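Local coordinates for protein putative phosphomannomutase (PDB 1TUO) that probably moves a phosphate group between positions on a sugar, as a magnesium-dependent mutase of the phosphohexose mutase family, at residues 91-105 with 115-127. Residues are numbered along the deposited sequence; the frame is centred on the assembly and turned at random.
Sequences LSFAVRHLKAAGGAM and YLGVKFKDATGGP
K121 and G103 pair both ways through their backbones: K121 N gives its proton to G103 O at 2.8 Å, and G103 N returns one to K121 O at 3.0 Å. Two residues on, M105 and K119 repeat the exchange, M105 N donating to K119 O at 2.8 Å and K119 N to M105 O in the straighter bond of the two (165° at the hydrogen). Between them A104 and F120 form a non-hydrogen-bonded pair, the methyl of A104 resting 4.0 Å from CE1 of the ring; A104 bonds instead to strand 50-55. Strands 102-106 and 115-122 thus form a beta hairpin in the alpha/beta/alpha domain I of the phosphohexose mutases, and helix 88-97 covers the K121 side of its sheet. There K121 CG lies 3.7 Å from L91 CD1, and the bend at chi2 (-58°) then carries CD and CE along S92 OG, CE at 3.5 Å. The ammonium and this hydroxyl share E345 OE1, through a salt bridge and a hydrogen bond. A leucine in place of K121 would probably cost E345 OE1 the salt bridge from this ammonium, leaving the S92 hydroxyl as the one of these two still bonded to it. Further along, at the turn that follows, D122 OD2 accepts from T124 OG1 and T124 N in an Asx turn, while OD1 pairs with K319. Water 1 links A100 O to A123 O, whereas G125 O, buried 3.4 Å from S92 CB, has no polar partner.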
ATOM      1  N   LEU A  91      -7.416   2.858   9.798  1.00 16.91           N
ATOM      2  CA  LEU A  91      -7.373   4.235  10.271  1.00 17.20           C
ATOM      3  C   LEU A  91      -8.057   5.140   9.247  1.00 16.65           C
ATOM      4  O   LEU A  91      -8.874   5.992   9.601  1.00 16.26           O
ATOM      5  CB  LEU A  91      -5.920   4.668  10.512  1.00 18.60           C
ATOM      6  CG  LEU A  91      -5.606   6.086  11.019  1.00 19.22           C
ATOM      7  CD1 LEU A  91      -5.628   7.066   9.857  1.00 17.50           C
ATOM      8  CD2 LEU A  91      -6.587   6.491  12.111  1.00 17.74           C
ATOM      9  N   SER A  92      -7.750   4.943   7.970  1.00 16.65           N
ATOM     10  CA  SER A  92      -8.365   5.765   6.930  1.00 19.37           C
ATOM     11  C   SER A  92      -9.876   5.545   6.908  1.00 18.83           C
ATOM     12  O   SER A  92     -10.654   6.483   6.731  1.00 18.44           O
ATOM     13  CB  SER A  92      -7.755   5.448   5.564  1.00 19.60           C
ATOM     14  OG  SER A  92      -6.389   5.847   5.521  1.00 21.32           O
ATOM     15  N   PHE A  93     -10.295   4.303   7.106  1.00 18.99           N
ATOM     16  CA  PHE A  93     -11.720   4.001   7.133  1.00 19.40           C
ATOM     17  C   PHE A  93     -12.374   4.718   8.315  1.00 18.36           C
ATOM     18  O   PHE A  93     -13.451   5.305   8.183  1.00 18.41           O
ATOM     19  CB  PHE A  93     -11.945   2.497   7.287  1.00 20.53           C
ATOM     20  CG  PHE A  93     -13.307   2.149   7.827  1.00 19.91           C
ATOM     21  CD1 PHE A  93     -14.436   2.229   7.016  1.00 20.68           C
ATOM     22  CD2 PHE A  93     -13.461   1.796   9.163  1.00 22.41           C
ATOM     23  CE1 PHE A  93     -15.707   1.961   7.540  1.00 21.82           C
ATOM     24  CE2 PHE A  93     -14.720   1.527   9.693  1.00 22.90           C
ATOM     25  CZ  PHE A  93     -15.846   1.611   8.875  1.00 23.81           C
ATOM     26  N   ALA A  94     -11.719   4.658   9.472  1.00 17.02           N
ATOM     27  CA  ALA A  94     -12.242   5.279  10.683  1.00 18.25           C
ATOM     28  C   ALA A  94     -12.463   6.775  10.489  1.00 18.06           C
ATOM     29  O   ALA A  94     -13.449   7.338  10.962  1.00 17.80           O
ATOM     30  CB  ALA A  94     -11.290   5.030  11.844  1.00 16.89           C
ATOM     31  N   VAL A  95     -11.541   7.422   9.791  1.00 17.35           N
ATOM     32  CA  VAL A  95     -11.675   8.851   9.548  1.00 18.88           C
ATOM     33  C   VAL A  95     -12.982   9.159   8.821  1.00 19.68           C
ATOM     34  O   VAL A  95     -13.719  10.064   9.204  1.00 20.14           O
ATOM     35  CB  VAL A  95     -10.500   9.381   8.707  1.00 18.33           C
ATOM     36  CG1 VAL A  95     -10.804  10.789   8.213  1.00 18.12           C
ATOM     37  CG2 VAL A  95      -9.227   9.383   9.551  1.00 17.12           C
ATOM     38  N   ARG A  96     -13.266   8.400   7.771  1.00 21.78           N
ATOM     39  CA  ARG A  96     -14.472   8.630   6.986  1.00 24.44           C
ATOM     40  C   ARG A  96     -15.719   8.172   7.745  1.00 24.19           C
ATOM     41  O   ARG A  96     -16.742   8.868   7.767  1.00 24.71           O
ATOM     42  CB  ARG A  96     -14.358   7.891   5.651  1.00 27.41           C
ATOM     43  CG  ARG A  96     -15.534   8.081   4.710  1.00 35.58           C
ATOM     44  CD  ARG A  96     -15.369   7.210   3.473  1.00 39.44           C
ATOM     45  NE  ARG A  96     -16.597   7.106   2.691  1.00 45.00           N
ATOM     46  CZ  ARG A  96     -16.149   6.816   1.455  1.00 46.62           C
ATOM     47  NH1 ARG A  96     -14.943   6.531   0.995  1.00 47.50           N
ATOM     48  NH2 ARG A  96     -17.232   6.502   0.740  1.00 49.27           N
ATOM     49  N   HIS A  97     -15.621   7.012   8.384  1.00 22.81           N
ATOM     50  CA  HIS A  97     -16.745   6.451   9.130  1.00 23.52           C
ATOM     51  C   HIS A  97     -17.199   7.344  10.283  1.00 24.12           C
ATOM     52  O   HIS A  97     -18.399   7.476  10.543  1.00 24.29           O
ATOM     53  CB  HIS A  97     -16.372   5.066   9.662  1.00 24.87           C
ATOM     54  CG  HIS A  97     -17.518   4.321  10.273  1.00 27.05           C
ATOM     55  ND1 HIS A  97     -17.666   4.162  11.633  1.00 28.79           N
ATOM     56  CD2 HIS A  97     -18.570   3.684   9.703  1.00 27.58           C
ATOM     57  CE1 HIS A  97     -18.756   3.455  11.876  1.00 29.25           C
ATOM     58  NE2 HIS A  97     -19.323   3.153  10.722  1.00 28.57           N
ATOM     59  N   LEU A  98     -16.243   7.955  10.973  1.00 22.21           N
ATOM     60  CA  LEU A  98     -16.557   8.829  12.100  1.00 22.15           C
ATOM     61  C   LEU A  98     -16.767  10.286  11.696  1.00 22.06           C
ATOM     62  O   LEU A  98     -16.973  11.154  12.553  1.00 22.42           O
ATOM     63  CB  LEU A  98     -15.446   8.740  13.152  1.00 23.10           C
ATOM     64  CG  LEU A  98     -15.275   7.371  13.817  1.00 22.55           C
ATOM     65  CD1 LEU A  98     -14.125   7.427  14.806  1.00 22.39           C
ATOM     66  CD2 LEU A  98     -16.569   6.979  14.533  1.00 25.99           C
ATOM     67  N   LYS A  99     -16.717  10.545  10.393  1.00 21.98           N
ATOM     68  CA  LYS A  99     -16.893  11.885   9.840  1.00 22.48           C
ATOM     69  C   LYS A  99     -15.922  12.875  10.475  1.00 22.48           C
ATOM     70  O   LYS A  99     -16.288  13.999  10.831  1.00 22.53           O
ATOM     71  CB  LYS A  99     -18.345  12.348  10.034  1.00 24.33           C
ATOM     72  CG  LYS A  99     -19.357  11.300   9.585  1.00 28.13           C
ATOM     73  CD  LYS A  99     -20.719  11.901   9.265  1.00 32.37           C
ATOM     74  CE  LYS A  99     -20.661  12.759   8.010  1.00 35.34           C
ATOM     75  NZ  LYS A  99     -21.220  12.041   6.828  1.00 37.50           N
ATOM     76  N   ALA A 100     -14.673  12.439  10.602  1.00 20.56           N
ATOM     77  CA  ALA A 100     -13.620  13.251  11.190  1.00 20.62           C
ATOM     78  C   ALA A 100     -13.055  14.245  10.185  1.00 18.60           C
ATOM     79  O   ALA A 100     -13.223  14.089   8.980  1.00 20.28           O
ATOM     80  CB  ALA A 100     -12.502  12.345  11.705  1.00 19.29           C
ATOM     81  N   ALA A 101     -12.380  15.263  10.698  1.00 18.64           N
ATOM     82  CA  ALA A 101     -11.773  16.285   9.863  1.00 18.22           C
ATOM     83  C   ALA A 101     -10.482  15.738   9.269  1.00 18.76           C
ATOM     84  O   ALA A 101      -9.978  16.243   8.271  1.00 18.72           O
ATOM     85  CB  ALA A 101     -11.485  17.528  10.693  1.00 18.36           C
ATOM     86  N   GLY A 102      -9.944  14.698   9.896  1.00 16.71           N
ATOM     87  CA  GLY A 102      -8.720  14.108   9.390  1.00 16.91           C
ATOM     88  C   GLY A 102      -8.216  13.002  10.286  1.00 16.58           C
ATOM     89  O   GLY A 102      -8.842  12.680  11.291  1.00 15.64           O
ATOM     90  N   GLY A 103      -7.071  12.434   9.923  1.00 15.85           N
ATOM     91  CA  GLY A 103      -6.488  11.365  10.713  1.00 16.06           C
ATOM     92  C   GLY A 103      -4.973  11.399  10.642  1.00 15.82           C
ATOM     93  O   GLY A 103      -4.397  11.941   9.698  1.00 15.86           O
ATOM     94  N   ALA A 104      -4.332  10.819  11.651  1.00 16.05           N
ATOM     95  CA  ALA A 104      -2.879  10.763  11.704  1.00 15.31           C
ATOM     96  C   ALA A 104      -2.509   9.326  12.013  1.00 13.46           C
ATOM     97  O   ALA A 104      -3.041   8.731  12.941  1.00 16.22           O
ATOM     98  CB  ALA A 104      -2.352  11.685  12.790  1.00 16.90           C
ATOM     99  N   MET A 105      -1.600   8.772  11.228  1.00 15.23           N
ATOM    100  CA  MET A 105      -1.183   7.394  11.448  1.00 15.23           C
ATOM    101  C   MET A 105       0.315   7.310  11.731  1.00 14.33           C
ATOM    102  O   MET A 105       1.146   7.786  10.969  1.00 16.01           O
ATOM    103  CB  MET A 105      -1.521   6.588  10.193  1.00 15.76           C
ATOM    104  CG  MET A 105      -1.067   5.131  10.293  1.00 18.35           C
ATOM    105  SD  MET A 105      -2.173   4.140  11.306  1.00 18.79           S
ATOM    106  CE  MET A 105      -1.197   2.629  11.333  1.00 17.86           C
ATOM    107  N   TYR A 115      12.763   2.951  11.550  1.00 16.66           N
ATOM    108  CA  TYR A 115      12.008   4.120  11.105  1.00 17.33           C
ATOM    109  C   TYR A 115      10.588   4.207  11.629  1.00 15.48           C
ATOM    110  O   TYR A 115       9.940   3.200  11.886  1.00 17.33           O
ATOM    111  CB  TYR A 115      11.911   4.167   9.578  1.00 19.03           C
ATOM    112  CG  TYR A 115      13.225   4.349   8.874  1.00 22.39           C
ATOM    113  CD1 TYR A 115      13.983   3.247   8.481  1.00 23.47           C
ATOM    114  CD2 TYR A 115      13.715   5.625   8.597  1.00 23.16           C
ATOM    115  CE1 TYR A 115      15.200   3.414   7.826  1.00 24.80           C
ATOM    116  CE2 TYR A 115      14.928   5.804   7.946  1.00 25.70           C
ATOM    117  CZ  TYR A 115      15.664   4.696   7.563  1.00 26.47           C
ATOM    118  OH  TYR A 115      16.865   4.872   6.915  1.00 29.95           O
ATOM    119  N   LEU A 116      10.119   5.439  11.774  1.00 17.13           N
ATOM    120  CA  LEU A 116       8.750   5.697  12.184  1.00 16.76           C
ATOM    121  C   LEU A 116       8.397   7.013  11.497  1.00 17.90           C
ATOM    122  O   LEU A 116       9.270   7.705  10.966  1.00 17.65           O
ATOM    123  CB  LEU A 116       8.632   5.794  13.710  1.00 17.18           C
ATOM    124  CG  LEU A 116       7.244   5.609  14.353  1.00 22.29           C
ATOM    125  CD1 LEU A 116       6.336   4.732  13.495  1.00 18.53           C
ATOM    126  CD2 LEU A 116       7.412   4.996  15.738  1.00 21.34           C
ATOM    127  N   GLY A 117       7.118   7.347  11.465  1.00 16.96           N
ATOM    128  CA  GLY A 117       6.736   8.581  10.819  1.00 17.60           C
ATOM    129  C   GLY A 117       5.283   8.835  11.091  1.00 16.12           C
ATOM    130  O   GLY A 117       4.628   8.050  11.774  1.00 16.04           O
ATOM    131  N   VAL A 118       4.791   9.953  10.581  1.00 17.75           N
ATOM    132  CA  VAL A 118       3.393  10.293  10.746  1.00 17.79           C
ATOM    133  C   VAL A 118       2.831  10.521   9.351  1.00 16.79           C
ATOM    134  O   VAL A 118       3.381  11.293   8.566  1.00 18.90           O
ATOM    135  CB  VAL A 118       3.204  11.567  11.594  1.00 18.12           C
ATOM    136  CG1 VAL A 118       1.710  11.823  11.801  1.00 20.35           C
ATOM    137  CG2 VAL A 118       3.901  11.410  12.946  1.00 21.10           C
ATOM    138  N   LYS A 119       1.759   9.810   9.033  1.00 16.97           N
ATOM    139  CA  LYS A 119       1.110   9.943   7.735  1.00 17.49           C
ATOM    140  C   LYS A 119      -0.300  10.481   7.972  1.00 15.58           C
ATOM    141  O   LYS A 119      -1.101   9.863   8.678  1.00 16.80           O
ATOM    142  CB  LYS A 119       1.060   8.592   7.026  1.00 19.29           C
ATOM    143  CG  LYS A 119       2.427   8.112   6.540  1.00 24.32           C
ATOM    144  CD  LYS A 119       2.285   6.956   5.565  1.00 26.18           C
ATOM    145  CE  LYS A 119       3.603   6.620   4.898  1.00 29.75           C
ATOM    146  NZ  LYS A 119       3.443   5.505   3.925  1.00 30.44           N
ATOM    147  N   PHE A 120      -0.588  11.625   7.362  1.00 15.68           N
ATOM    148  CA  PHE A 120      -1.873  12.302   7.522  1.00 15.48           C
ATOM    149  C   PHE A 120      -2.895  11.930   6.455  1.00 15.76           C
ATOM    150  O   PHE A 120      -2.554  11.720   5.290  1.00 15.79           O
ATOM    151  CB  PHE A 120      -1.658  13.821   7.506  1.00 16.98           C
ATOM    152  CG  PHE A 120      -0.807  14.322   8.642  1.00 17.17           C
ATOM    153  CD1 PHE A 120      -1.291  14.309   9.944  1.00 16.81           C
ATOM    154  CD2 PHE A 120       0.482  14.792   8.406  1.00 18.21           C
ATOM    155  CE1 PHE A 120      -0.506  14.759  11.011  1.00 18.97           C
ATOM    156  CE2 PHE A 120       1.280  15.246   9.475  1.00 19.42           C
ATOM    157  CZ  PHE A 120       0.780  15.228  10.774  1.00 18.30           C
ATOM    158  N   LYS A 121      -4.153  11.870   6.876  1.00 16.19           N
ATOM    159  CA  LYS A 121      -5.263  11.523   5.994  1.00 16.99           C
ATOM    160  C   LYS A 121      -6.270  12.664   6.057  1.00 16.08           C
ATOM    161  O   LYS A 121      -6.440  13.270   7.114  1.00 17.93           O
ATOM    162  CB  LYS A 121      -5.959  10.252   6.491  1.00 16.62           C
ATOM    163  CG  LYS A 121      -5.024   9.099   6.856  1.00 17.44           C
ATOM    164  CD  LYS A 121      -4.160   8.689   5.674  1.00 17.61           C
ATOM    165  CE  LYS A 121      -3.291   7.483   6.021  1.00 19.11           C
ATOM    166  NZ  LYS A 121      -2.450   7.086   4.866  1.00 19.42           N
ATOM    167  N   ASP A 122      -6.942  12.962   4.949  1.00 17.93           N
ATOM    168  CA  ASP A 122      -7.942  14.017   5.008  1.00 18.62           C
ATOM    169  C   ASP A 122      -9.326  13.405   5.220  1.00 18.43           C
ATOM    170  O   ASP A 122      -9.455  12.191   5.388  1.00 18.94           O
ATOM    171  CB  ASP A 122      -7.890  14.914   3.756  1.00 18.84           C
ATOM    172  CG  ASP A 122      -8.247  14.191   2.478  1.00 18.71           C
ATOM    173  OD1 ASP A 122      -7.918  14.742   1.401  1.00 22.35           O
ATOM    174  OD2 ASP A 122      -8.863  13.102   2.528  1.00 20.49           O
ATOM    175  N   ALA A 123     -10.355  14.243   5.222  1.00 18.67           N
ATOM    176  CA  ALA A 123     -11.720  13.784   5.470  1.00 19.85           C
ATOM    177  C   ALA A 123     -12.251  12.681   4.561  1.00 20.42           C
ATOM    178  O   ALA A 123     -13.204  11.985   4.927  1.00 21.57           O
ATOM    179  CB  ALA A 123     -12.663  14.970   5.434  1.00 20.04           C
ATOM    180  N   THR A 124     -11.654  12.513   3.387  1.00 20.43           N
ATOM    181  CA  THR A 124     -12.133  11.492   2.463  1.00 21.18           C
ATOM    182  C   THR A 124     -11.646  10.105   2.846  1.00 20.97           C
ATOM    183  O   THR A 124     -12.089   9.113   2.273  1.00 21.86           O
ATOM    184  CB  THR A 124     -11.685  11.772   1.014  1.00 21.29           C
ATOM    185  OG1 THR A 124     -10.268  11.594   0.908  1.00 22.91           O
ATOM    186  CG2 THR A 124     -12.047  13.189   0.612  1.00 22.58           C
ATOM    187  N   GLY A 125     -10.735  10.039   3.814  1.00 19.99           N
ATOM    188  CA  GLY A 125     -10.208   8.756   4.239  1.00 21.56           C
ATOM    189  C   GLY A 125      -9.097   8.279   3.321  1.00 21.78           C
ATOM    190  O   GLY A 125      -9.055   7.102   2.935  1.00 22.98           O
ATOM    191  N   GLY A 126      -8.210   9.204   2.965  1.00 20.55           N
ATOM    192  CA  GLY A 126      -7.078   8.899   2.104  1.00 19.78           C
ATOM    193  C   GLY A 126      -5.942   9.870   2.401  1.00 19.99           C
ATOM    194  O   GLY A 126      -6.144  10.847   3.121  1.00 18.64           O
ATOM    195  N   PRO A 127      -4.738   9.644   1.853  1.00 19.55           N
ATOM    196  CA  PRO A 127      -3.609  10.547   2.110  1.00 20.04           C
ATOM    197  C   PRO A 127      -3.877  12.008   1.757  1.00 19.22           C
ATOM    198  O   PRO A 127      -4.466  12.303   0.717  1.00 18.26           O
ATOM    199  CB  PRO A 127      -2.479   9.943   1.270  1.00 20.09           C
ATOM    200  CG  PRO A 127      -3.197   9.229   0.167  1.00 23.42           C
ATOM    201  CD  PRO A 127      -4.369   8.594   0.889  1.00 22.20           C
TER
HETATM  202  O   HOH W   1     -14.800  12.673   7.182  1.00 19.91           O